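Local structure of ubiquitin-conjugating enzyme (Plasmodium falciparum 3D7, 2H2Y) at residues 91-95 and 96-100. The protein is probably a ubiquitin-conjugating (E2) enzyme that passes activated ubiquitin on toward substrates, represented here by its UBC-fold domain from a longer protein. Residues are numbered along the deposited sequence; the frame is centred on the assembly and turned at random.
Sequences KPPKH and THVYS
His95 and Val98 close a type I beta turn in which the backbone N of Val98 donates to His95 O at 2.8 Å. The carbonyl is met from above its plane. The side chain of the residue that opens the turn accepts a second bond: the backbone N-H of His97 points to ND1 of His95, 2.8 Å away, with an N-H...N angle of 155°. The donor lies somewhat off the imidazole plane, 26° out of it. With CG anti to the backbone N (chi1 177°), the His95 ring is swung forward beside its own carbonyl carbon, where ND1 can accept from the amide two residues on, a bond that should limit rotation of the ring. Beyond it the two imidazoles approach obliquely, CE1 of His95 lying 3.7 Å from CD2 of His97, while the methyl CG2 of Thr96 sits over one face of the His97 ring. Val98 turns back toward the incoming chain, its CB 3.6 Å from Pro93 O. Its methyls spread, CG2 toward CB of His95 and CG1 to 4.1 Å from CB of Pro92. Farther along the two arms of the bend, CG of Pro92 rests 3.6 Å from Ser100 O. His95-Thr96-His97 occupy the place of the His-Pro-Asn motif of E2 enzymes, and Cys105, tied to His97 by a backbone hydrogen bond, probably corresponds to their catalytic cysteine. The bend belongs to the long connection between strand 85-88 and helix 119-130: Val98 and Pro93 pack on Phe88 of that strand, and both histidines and Val98 touch Met129 of the helix.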
# COMPACT_ATOMS: atom_id res chain seq x y z
N LYS A 91 -5.74 1.86 14.63
CA LYS A 91 -6.88 0.95 14.67
C LYS A 91 -6.74 -0.22 13.68
O LYS A 91 -7.60 -0.43 12.82
CB LYS A 91 -8.20 1.69 14.42
CG LYS A 91 -9.43 0.90 14.84
CD LYS A 91 -9.42 0.61 16.35
CE LYS A 91 -9.61 1.89 17.17
NZ LYS A 91 -9.66 1.65 18.65
N PRO A 92 -5.66 -1.00 13.82
CA PRO A 92 -5.38 -2.15 12.95
C PRO A 92 -6.50 -3.17 13.00
O PRO A 92 -7.33 -3.16 13.90
CB PRO A 92 -4.10 -2.72 13.55
CG PRO A 92 -3.44 -1.54 14.15
CD PRO A 92 -4.59 -0.83 14.81
N PRO A 93 -6.55 -4.06 12.00
CA PRO A 93 -7.61 -5.07 12.01
C PRO A 93 -7.09 -6.25 12.84
O PRO A 93 -5.93 -6.65 12.69
CB PRO A 93 -7.76 -5.41 10.54
CG PRO A 93 -6.36 -5.30 10.04
CD PRO A 93 -5.87 -4.02 10.69
N LYS A 94 -7.92 -6.79 13.72
CA LYS A 94 -7.49 -7.92 14.52
C LYS A 94 -7.41 -9.15 13.64
O LYS A 94 -8.42 -9.76 13.32
CB LYS A 94 -8.45 -8.16 15.70
CG LYS A 94 -8.05 -7.41 16.97
CD LYS A 94 -9.04 -6.29 17.33
CE LYS A 94 -10.37 -6.85 17.81
NZ LYS A 94 -11.35 -5.77 18.14
N HIS A 95 -6.19 -9.50 13.25
CA HIS A 95 -5.94 -10.65 12.40
C HIS A 95 -4.70 -11.42 12.84
O HIS A 95 -3.76 -10.85 13.39
CB HIS A 95 -5.79 -10.20 10.93
CG HIS A 95 -5.47 -11.31 9.98
ND1 HIS A 95 -4.20 -11.83 9.84
CD2 HIS A 95 -6.26 -12.03 9.15
CE1 HIS A 95 -4.23 -12.82 8.97
NE2 HIS A 95 -5.47 -12.96 8.53
N THR A 96 -4.73 -12.73 12.58
CA THR A 96 -3.64 -13.64 12.91
C THR A 96 -2.25 -13.02 12.70
O THR A 96 -1.44 -13.00 13.62
CB THR A 96 -3.73 -14.91 12.03
OG1 THR A 96 -5.00 -15.54 12.26
CG2 THR A 96 -2.61 -15.87 12.35
N HIS A 97 -2.00 -12.51 11.50
CA HIS A 97 -0.70 -11.93 11.17
C HIS A 97 -0.53 -10.43 11.42
O HIS A 97 0.51 -9.87 11.07
CB HIS A 97 -0.36 -12.22 9.70
CG HIS A 97 -0.24 -13.67 9.38
ND1 HIS A 97 0.67 -14.50 10.01
CD2 HIS A 97 -0.89 -14.44 8.48
CE1 HIS A 97 0.57 -15.72 9.51
NE2 HIS A 97 -0.37 -15.71 8.57
N VAL A 98 -1.53 -9.78 12.01
CA VAL A 98 -1.39 -8.35 12.28
C VAL A 98 -1.22 -8.09 13.78
O VAL A 98 -1.88 -8.73 14.61
CB VAL A 98 -2.59 -7.54 11.75
CG1 VAL A 98 -2.33 -6.05 11.92
CG2 VAL A 98 -2.83 -7.87 10.29
N TYR A 99 -0.34 -7.16 14.12
CA TYR A 99 -0.05 -6.82 15.51
C TYR A 99 -0.63 -5.49 15.95
O TYR A 99 -1.02 -4.66 15.13
CB TYR A 99 1.47 -6.86 15.72
CG TYR A 99 2.04 -8.22 15.36
CD1 TYR A 99 1.73 -9.35 16.12
CD2 TYR A 99 2.81 -8.40 14.21
CE1 TYR A 99 2.16 -10.62 15.75
CE2 TYR A 99 3.25 -9.66 13.83
CZ TYR A 99 2.92 -10.77 14.60
OH TYR A 99 3.33 -12.03 14.21
N SER A 100 -0.70 -5.30 17.27
CA SER A 100 -1.25 -4.09 17.88
C SER A 100 -0.71 -2.79 17.30
O SER A 100 -1.47 -1.85 17.09
CB SER A 100 -0.98 -4.10 19.39
OG SER A 100 -1.17 -5.39 19.94